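Local atomic coordinates of L-methionine gamma-lyase (Fusobacterium nucleatum subsp. nucleatum, PDB entry 6LXU), a protein that is a pyridoxal-phosphate-dependent enzyme of the Cys/Met metabolism family, with its cofactor bound covalently to the chain. Residues 99-104 with 128-133; 32-37 with 248-253; 153-158 with 183-188. All coordinates share one frame; numbering follows the deposited sequence.

In the fold
The contact 2 segments lie far apart along the chain, and contacts 1 and 3 fall between them in sequence. Contact 1 (99-104 with 128-133) closes before contact 3 (153-158 with 183-188) opens. These two have centres about 15 Å apart and reach the same mixed sheet. They touch directly: Val100 and Leu101 pack on Val153. Contact 3 joins two neighbouring parallel strands of that sheet, in the cofactor-binding core; contact 1 lies by strand 131-135, the outermost within this chain. Contact 2 (32-37 with 248-253) touches neither; its centre is about 33 Å from contact 1 and about 29 Å from contact 3. Contacts 1 and 2 lie at subunit interfaces, whereas contact 3 is internal.

Contact 1 of 3, residues 99-104 with 128-133; sequences TVLKAG and FGVEVT
Ala103 sets its methyl against the backbone of Phe128 and Gly129. Ala103 CB is 3.6 Å from Phe128 O and 4.1 Å from Gly129 CA. Gly129 has no side chain, so the methyl can come up close to the main chain there. One hydrogen bond joins the two segments. Gly104 N donates to Gly129 O at 2.8 Å, and the N-H points almost straight at the oxygen, at 173°. The donor sits above the carbonyl plane. Ala103 CA lies beside the same oxygen in a CA-H...O contact. Gly104 and Gly129 both have positive phi.

Val130 has the largest share of the contact surface on its own segment. Its two methyls meet different partners. CG1 is anti to the backbone N (chi1 178°) and faces the side chain of Leu101. Val130 CG1 meets Leu101 CD1 at 4.3 Å, a loose apolar touch. CG2 turns to the backbone instead, and Val130 CG2 is 3.8 Å from Lys102 O. Leu101 points toward 128-133, and CD1, anti to CA (chi2 170°), carries on to Val130. Lys102 points away and forms a salt bridge with Asp105. Asn150 bonds to Gly104 O. Glu131 was modelled in two conformers, and its pairing with Lys148 depends on which is taken. Phe128 meets Trp98 of the second subunit edge-to-face, placing the contact at a subunit interface.

The loop after helix 89-100 thus packs on the loop that leads into strand 131-135, the outermost strand of the sheet within this chain. Strand 106-110 lies next to it, with backbone bonds to Glu131 and Thr133. Leu125 of helix 115-125 packs on both Leu101 and Val130.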
loop_
_atom_site.group_PDB
_atom_site.type_symbol
_atom_site.label_atom_id
_atom_site.label_comp_id
_atom_site.label_asym_id
_atom_site.label_seq_id
_atom_site.Cartn_x
_atom_site.Cartn_y
_atom_site.Cartn_z
ATOM N N THR A 99 16.933 21.934 14.821
ATOM C CA THR A 99 16.328 23.229 14.537
ATOM C C THR A 99 16.639 24.256 15.628
ATOM O O THR A 99 17.018 25.396 15.325
ATOM C CB THR A 99 14.803 23.092 14.362
ATOM O OG1 THR A 99 14.554 22.220 13.251
ATOM C CG2 THR A 99 14.146 24.441 14.084
ATOM N N VAL A 100 16.455 23.863 16.875
ATOM C CA VAL A 100 16.457 24.839 17.979
ATOM C C VAL A 100 17.810 25.019 18.653
ATOM O O VAL A 100 17.982 26.008 19.398
ATOM C CB VAL A 100 15.365 24.533 19.040
ATOM C CG1 VAL A 100 13.996 24.471 18.388
ATOM C CG2 VAL A 100 15.662 23.283 19.845
ATOM N N LEU A 101 18.758 24.113 18.424
ATOM C CA LEU A 101 20.079 24.195 19.031
ATOM C C LEU A 101 21.098 24.804 18.072
ATOM O O LEU A 101 20.824 25.033 16.900
ATOM C CB LEU A 101 20.547 22.807 19.468
ATOM C CG LEU A 101 19.777 22.172 20.626
ATOM C CD1 LEU A 101 20.188 20.725 20.797
ATOM C CD2 LEU A 101 19.972 22.956 21.924
ATOM N N LYS A 102 22.273 25.087 18.621
ATOM C CA LYS A 102 23.465 25.478 17.871
ATOM C C LYS A 102 24.664 25.132 18.741
ATOM O O LYS A 102 24.532 24.943 19.954
ATOM C CB LYS A 102 23.457 26.971 17.509
ATOM C CG LYS A 102 23.488 27.921 18.705
ATOM C CD LYS A 102 23.408 29.385 18.291
ATOM C CE LYS A 102 23.538 30.308 19.495
ATOM N NZ LYS A 102 22.419 30.145 20.460
ATOM N N ALA A 103 25.846 25.060 18.129
ATOM C CA ALA A 103 27.083 24.895 18.896
ATOM C C ALA A 103 27.188 26.017 19.927
ATOM O O ALA A 103 26.882 27.167 19.617
ATOM C CB ALA A 103 28.296 24.909 17.985
ATOM N N GLY A 104 27.552 25.639 21.138
ATOM C CA GLY A 104 27.621 26.598 22.250
ATOM C C GLY A 104 26.397 26.617 23.152
ATOM O O GLY A 104 26.442 27.208 24.240
ATOM N N PHE A 128 28.995 17.992 18.046
ATOM C CA PHE A 128 28.686 19.184 17.295
ATOM C C PHE A 128 28.549 20.417 18.189
ATOM O O PHE A 128 27.829 21.344 17.890
ATOM C CB PHE A 128 27.463 18.906 16.400
ATOM C CG PHE A 128 27.804 18.000 15.255
ATOM C CD1 PHE A 128 28.466 18.504 14.154
ATOM C CD2 PHE A 128 27.545 16.634 15.299
ATOM C CE1 PHE A 128 28.814 17.682 13.095
ATOM C CE2 PHE A 128 27.915 15.803 14.241
ATOM C CZ PHE A 128 28.555 16.328 13.141
ATOM N N GLY A 129 29.309 20.412 19.285
ATOM C CA GLY A 129 29.500 21.606 20.092
ATOM C C GLY A 129 28.404 21.943 21.071
ATOM O O GLY A 129 28.422 23.038 21.637
ATOM N N VAL A 130 27.471 21.014 21.302
ATOM C CA VAL A 130 26.402 21.221 22.276
ATOM C C VAL A 130 26.852 20.604 23.595
ATOM O O VAL A 130 27.363 19.489 23.629
ATOM C CB VAL A 130 25.085 20.590 21.793
ATOM C CG1 VAL A 130 23.982 20.770 22.832
ATOM C CG2 VAL A 130 24.671 21.201 20.462
ATOM N N GLU A 131 26.668 21.350 24.690
ATOM C CA GLU A 131 26.958 20.886 26.049
ATOM C C GLU A 131 25.709 20.200 26.591
ATOM O O GLU A 131 24.628 20.775 26.487
ATOM C CB GLU A 131 27.272 22.090 26.961
ATOM C CG GLU A 131 28.411 22.996 26.492
ATOM C CD GLU A 131 28.419 24.378 27.142
ATOM O OE1 GLU A 131 27.685 24.612 28.128
ATOM O OE2 GLU A 131 29.177 25.247 26.661
ATOM N N VAL A 132 25.849 19.023 27.179
ATOM C CA VAL A 132 24.698 18.317 27.750
ATOM C C VAL A 132 25.008 17.913 29.179
ATOM O O VAL A 132 26.054 17.326 29.447
ATOM C CB VAL A 132 24.302 17.077 26.916
ATOM C CG1 VAL A 132 23.033 16.441 27.480
ATOM C CG2 VAL A 132 24.103 17.447 25.449
ATOM N N THR A 133 24.107 18.260 30.095
ATOM C CA THR A 133 24.187 17.825 31.482
ATOM C C THR A 133 23.044 16.851 31.761
ATOM O O THR A 133 21.868 17.172 31.515
ATOM C CB THR A 133 24.082 19.013 32.449
ATOM O OG1 THR A 133 25.109 19.963 32.148
ATOM C CG2 THR A 133 24.250 18.560 33.897
#

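Contact 2 of 3, residues 32-37 with 248-253; sequences IYQTST and LGPQEA
Gln34 and Gln251 turn their amide oxygens to one shared water, with the two amide planes only 6° apart. The water donates to both, at 2.9 Å to Gln34 OE1 and 2.8 Å to Gln251 OE1. Both side chains bend at chi2 (77° in Gln34), which brings each oxygen round to the water. Gln34 OE1 also lies 3.5 Å from Gln251 CB.

Pro250, in the first turn of helix 250-260, is the apolar centre. The ring packs against the backbone of 32-37, with Pro250 CG 3.3 Å from Tyr33 O. Gln34 crosses the ring at about a right angle, with OE1 3.7 Å from Pro250 CB. Ile32 CD1 lies by the Gln251 amide, 3.6 Å from Gln251 OE1, and Ile32 CG2 touches Pro250. Tyr33 and Gln34 are each the centre of an inverse gamma turn, and these turns bend the segment.

The amide nitrogens bind other chains. Gln34 NE2 donates to Asp219 O and Glu252 OE2 of the second subunit, and Gln251 NE2 pairs with Tyr255 OH of the fourth subunit. These bonds probably fix which way each amide is turned. The buried oxygens are left as acceptors for the water, and all four subunits meet around the contact.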
loop_
_atom_site.group_PDB
_atom_site.type_symbol
_atom_site.label_atom_id
_atom_site.label_comp_id
_atom_site.label_asym_id
_atom_site.label_seq_id
_atom_site.Cartn_x
_atom_site.Cartn_y
_atom_site.Cartn_z
ATOM N N ILE A 32 -4.853 8.453 -0.256
ATOM C CA ILE A 32 -3.409 8.301 -0.083
ATOM C C ILE A 32 -2.769 9.044 -1.236
ATOM O O ILE A 32 -2.774 8.576 -2.367
ATOM C CB ILE A 32 -2.975 6.825 -0.028
ATOM C CG1 ILE A 32 -3.853 6.041 0.953
ATOM C CG2 ILE A 32 -1.501 6.756 0.344
ATOM C CD1 ILE A 32 -3.554 4.555 0.992
ATOM N N TYR A 33 -2.216 10.223 -0.936
ATOM C CA TYR A 33 -1.581 11.045 -1.950
ATOM C C TYR A 33 -0.127 10.581 -2.092
ATOM O O TYR A 33 0.823 11.234 -1.626
ATOM C CB TYR A 33 -1.778 12.540 -1.597
ATOM C CG TYR A 33 -3.293 13.004 -1.648
ATOM C CD1 TYR A 33 -3.951 13.119 -2.850
ATOM C CD2 TYR A 33 -3.997 13.317 -0.493
ATOM C CE1 TYR A 33 -5.256 13.565 -2.914
ATOM C CE2 TYR A 33 -5.311 13.765 -0.553
ATOM C CZ TYR A 33 -5.941 13.873 -1.766
ATOM O OH TYR A 33 -7.253 14.307 -1.808
ATOM N N GLN A 34 0.024 9.406 -2.702
ATOM C CA GLN A 34 1.307 8.751 -2.848
ATOM C C GLN A 34 2.024 9.383 -4.053
ATOM O O GLN A 34 2.031 8.855 -5.155
ATOM C CB GLN A 34 1.117 7.229 -2.982
ATOM C CG GLN A 34 2.428 6.475 -2.915
ATOM C CD GLN A 34 2.985 6.332 -1.514
ATOM O OE1 GLN A 34 2.227 6.091 -0.575
ATOM N NE2 GLN A 34 4.295 6.449 -1.356
ATOM N N THR A 35 2.580 10.574 -3.784
ATOM C CA THR A 35 3.183 11.424 -4.805
ATOM C C THR A 35 4.446 12.028 -4.250
ATOM O O THR A 35 4.545 12.264 -3.044
ATOM C CB THR A 35 2.217 12.533 -5.267
ATOM O OG1 THR A 35 2.692 13.066 -6.505
ATOM C CG2 THR A 35 2.037 13.652 -4.245
ATOM N N SER A 36 5.420 12.288 -5.123
ATOM C CA SER A 36 6.573 13.104 -4.735
ATOM C C SER A 36 6.268 14.581 -4.968
ATOM O O SER A 36 6.539 15.411 -4.108
ATOM C CB SER A 36 7.814 12.700 -5.518
ATOM O OG SER A 36 7.589 12.810 -6.905
ATOM N N THR A 37 5.700 14.898 -6.122
ATOM C CA THR A 37 5.553 16.284 -6.541
ATOM C C THR A 37 4.127 16.620 -6.891
ATOM O O THR A 37 3.239 15.760 -6.896
ATOM C CB THR A 37 6.542 16.588 -7.667
ATOM O OG1 THR A 37 6.663 18.010 -7.799
ATOM C CG2 THR A 37 6.161 15.954 -8.997
ATOM N N LEU A 248 7.973 11.293 6.141
ATOM C CA LEU A 248 7.020 10.196 6.280
ATOM C C LEU A 248 6.418 9.832 4.918
ATOM O O LEU A 248 5.977 10.681 4.152
ATOM C CB LEU A 248 5.917 10.595 7.251
ATOM C CG LEU A 248 4.927 9.494 7.614
ATOM C CD1 LEU A 248 5.607 8.320 8.303
ATOM C CD2 LEU A 248 3.853 10.073 8.518
ATOM N N GLY A 249 6.369 8.539 4.627
ATOM C CA GLY A 249 5.724 8.068 3.412
ATOM C C GLY A 249 4.213 8.275 3.499
ATOM O O GLY A 249 3.620 8.016 4.551
ATOM N N PRO A 250 3.565 8.718 2.404
ATOM C CA PRO A 250 2.112 8.880 2.460
ATOM C C PRO A 250 1.366 7.603 2.861
ATOM O O PRO A 250 0.387 7.684 3.609
ATOM C CB PRO A 250 1.770 9.399 1.068
ATOM C CG PRO A 250 2.976 10.196 0.683
ATOM C CD PRO A 250 4.130 9.376 1.207
ATOM N N GLN A 251 1.842 6.446 2.430
ATOM C CA GLN A 251 1.214 5.184 2.856
ATOM C C GLN A 251 1.242 5.052 4.368
ATOM O O GLN A 251 0.242 4.680 4.998
ATOM C CB GLN A 251 1.907 3.979 2.228
ATOM C CG GLN A 251 1.293 2.658 2.666
ATOM C CD GLN A 251 -0.137 2.514 2.209
ATOM O OE1 GLN A 251 -0.430 2.735 1.021
ATOM N NE2 GLN A 251 -1.042 2.134 3.116
ATOM N N GLU A 252 2.396 5.337 4.966
ATOM C CA GLU A 252 2.517 5.260 6.414
ATOM C C GLU A 252 1.669 6.318 7.111
ATOM O O GLU A 252 1.066 6.031 8.140
ATOM C CB GLU A 252 3.976 5.300 6.868
ATOM C CG GLU A 252 4.714 3.991 6.634
ATOM C CD GLU A 252 5.183 3.758 5.205
ATOM O OE1 GLU A 252 5.379 4.755 4.466
ATOM O OE2 GLU A 252 5.414 2.586 4.808
ATOM N N ALA A 253 1.595 7.523 6.546
ATOM C CA ALA A 253 0.683 8.524 7.095
ATOM C C ALA A 253 -0.753 7.992 7.130
ATOM O O ALA A 253 -1.450 8.161 8.135
ATOM C CB ALA A 253 0.779 9.825 6.316
HETATM O O HOH W 1 0.881 3.631 -1.320
#

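Contact 3 of 3, residues 153-158 with 183-188; sequences VVYLET and LVIVDN
Tyr155, Glu157 and Asp187 hold one water between them. Tyr155 OH donates to it at 2.7 Å, and the water donates to Glu157 OE1 at 2.9 Å and to Asp187 OD2 at 2.7 Å. The water lies at the edge of the Tyr155 ring, in its plane. Glu157 and Asp187 run side by side, their carboxylate planes 34° apart. Glu157 OE1 is 4.0 Å from Asp187 OD2, and the shared water probably eases this nearness. Glu157 OE1 also accepts from Tyr114 N. Asp187 OD1 bonds to Thr189 OG1.

Tyr155 has CG anti to the backbone N (chi1 -174°). Its ring meets Ile185 obliquely through CD2 and CE2, with Tyr155 CE2 3.7 Å from Ile185 CG2. Ile185 O lies over one ring face. Ile185 CD1 reaches Val153 CG1 at 3.8 Å. On the opposite sheet face, Leu156 CD1 meets Val184 CG1 at 4.0 Å.

The strands are parallel neighbours in a beta-alpha-beta unit with helix 169-176, which covers Val154 and Val184. Helix 89-100 covers Tyr155 and Ile185. Four backbone hydrogen bonds tie the strands, among them Leu156 N to Ile185 O at 2.8 Å. A second water bridges Thr158 N and Asp187 O.

Asp187 OD2 lies close to N1 of the modified residue at position 212, the place of the aspartate facing the pyridine nitrogen in this fold type. The water and Thr189 probably help hold it there.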
loop_
_atom_site.group_PDB
_atom_site.type_symbol
_atom_site.label_atom_id
_atom_site.label_comp_id
_atom_site.label_asym_id
_atom_site.label_seq_id
_atom_site.Cartn_x
_atom_site.Cartn_y
_atom_site.Cartn_z
ATOM N N VAL A 153 17.564 23.986 25.911
ATOM C CA VAL A 153 16.566 22.919 25.971
ATOM C C VAL A 153 16.640 22.224 27.317
ATOM O O VAL A 153 17.713 21.872 27.803
ATOM C CB VAL A 153 16.790 21.865 24.853
ATOM C CG1 VAL A 153 15.975 20.593 25.093
ATOM C CG2 VAL A 153 16.474 22.453 23.493
ATOM N N VAL A 154 15.459 22.014 27.900
ATOM C CA VAL A 154 15.266 21.045 28.964
ATOM C C VAL A 154 14.417 19.935 28.341
ATOM O O VAL A 154 13.312 20.204 27.883
ATOM C CB VAL A 154 14.605 21.672 30.215
ATOM C CG1 VAL A 154 14.193 20.612 31.213
ATOM C CG2 VAL A 154 15.567 22.662 30.851
ATOM N N TYR A 155 14.970 18.728 28.272
ATOM C CA TYR A 155 14.346 17.608 27.555
ATOM C C TYR A 155 13.919 16.569 28.568
ATOM O O TYR A 155 14.741 16.115 29.361
ATOM C CB TYR A 155 15.336 17.026 26.547
ATOM C CG TYR A 155 14.735 15.957 25.668
ATOM C CD1 TYR A 155 14.592 14.670 26.121
ATOM C CD2 TYR A 155 14.287 16.251 24.387
ATOM C CE1 TYR A 155 14.006 13.678 25.336
ATOM C CE2 TYR A 155 13.721 15.273 23.575
ATOM C CZ TYR A 155 13.579 13.987 24.054
ATOM O OH TYR A 155 13.021 13.021 23.226
ATOM N N LEU A 156 12.630 16.208 28.545
ATOM C CA LEU A 156 12.045 15.351 29.574
ATOM C C LEU A 156 11.275 14.189 28.973
ATOM O O LEU A 156 10.786 14.264 27.838
ATOM C CB LEU A 156 11.088 16.153 30.463
ATOM C CG LEU A 156 11.671 17.434 31.068
ATOM C CD1 LEU A 156 10.577 18.273 31.695
ATOM C CD2 LEU A 156 12.758 17.119 32.077
ATOM N N GLU A 157 11.105 13.144 29.764
ATOM C CA GLU A 157 10.397 11.942 29.328
ATOM C C GLU A 157 9.739 11.322 30.544
ATOM O O GLU A 157 10.425 11.051 31.517
ATOM C CB GLU A 157 11.419 10.998 28.694
ATOM C CG GLU A 157 10.854 9.815 27.956
ATOM C CD GLU A 157 11.931 8.948 27.329
ATOM O OE1 GLU A 157 13.008 9.455 26.855
ATOM O OE2 GLU A 157 11.696 7.726 27.300
ATOM N N THR A 158 8.419 11.112 30.524
ATOM C CA THR A 158 7.712 10.541 31.670
ATOM C C THR A 158 6.404 9.909 31.212
ATOM O O THR A 158 5.672 10.537 30.464
ATOM C CB THR A 158 7.440 11.581 32.794
ATOM O OG1 THR A 158 6.767 10.952 33.888
ATOM C CG2 THR A 158 6.663 12.789 32.315
ATOM N N LEU A 183 13.660 26.219 25.951
ATOM C CA LEU A 183 12.495 25.449 25.500
ATOM C C LEU A 183 12.415 24.138 26.252
ATOM O O LEU A 183 13.431 23.477 26.460
ATOM C CB LEU A 183 12.606 25.158 24.009
ATOM C CG LEU A 183 12.562 26.376 23.091
ATOM C CD1 LEU A 183 12.998 25.984 21.685
ATOM C CD2 LEU A 183 11.178 27.007 23.083
ATOM N N VAL A 184 11.198 23.758 26.633
ATOM C CA VAL A 184 10.939 22.489 27.273
ATOM C C VAL A 184 10.341 21.543 26.228
ATOM O O VAL A 184 9.329 21.863 25.604
ATOM C CB VAL A 184 9.991 22.632 28.486
ATOM C CG1 VAL A 184 9.787 21.278 29.157
ATOM C CG2 VAL A 184 10.543 23.631 29.494
ATOM N N ILE A 185 10.996 20.385 26.066
ATOM C CA ILE A 185 10.602 19.372 25.077
ATOM C C ILE A 185 10.288 18.113 25.853
ATOM O O ILE A 185 11.093 17.685 26.671
ATOM C CB ILE A 185 11.734 19.111 24.053
ATOM C CG1 ILE A 185 12.143 20.424 23.382
ATOM C CG2 ILE A 185 11.295 18.066 23.037
ATOM C CD1 ILE A 185 13.311 20.317 22.431
ATOM N N VAL A 186 9.126 17.506 25.588
ATOM C CA VAL A 186 8.725 16.272 26.261
ATOM C C VAL A 186 8.423 15.179 25.248
ATOM O O VAL A 186 7.636 15.381 24.326
ATOM C CB VAL A 186 7.492 16.494 27.157
ATOM C CG1 VAL A 186 6.969 15.186 27.732
ATOM C CG2 VAL A 186 7.856 17.450 28.268
ATOM N N ASP A 187 9.017 14.021 25.484
ATOM C CA ASP A 187 8.680 12.793 24.756
ATOM C C ASP A 187 7.496 12.149 25.464
ATOM O O ASP A 187 7.641 11.575 26.536
ATOM C CB ASP A 187 9.914 11.892 24.708
ATOM C CG ASP A 187 9.691 10.594 23.958
ATOM O OD1 ASP A 187 8.517 10.217 23.749
ATOM O OD2 ASP A 187 10.707 9.941 23.606
ATOM N N ASN A 188 6.317 12.294 24.847
ATOM C CA ASN A 188 5.040 11.848 25.406
ATOM C C ASN A 188 4.585 10.498 24.838
ATOM O O ASN A 188 3.402 10.169 24.888
ATOM C CB ASN A 188 3.972 12.928 25.148
ATOM C CG ASN A 188 2.754 12.818 26.055
ATOM O OD1 ASN A 188 2.884 12.471 27.231
ATOM N ND2 ASN A 188 1.570 13.130 25.513
HETATM O O HOH W 2 13.273 10.472 24.134
HETATM O O HOH W 3 6.653 12.419 28.870
#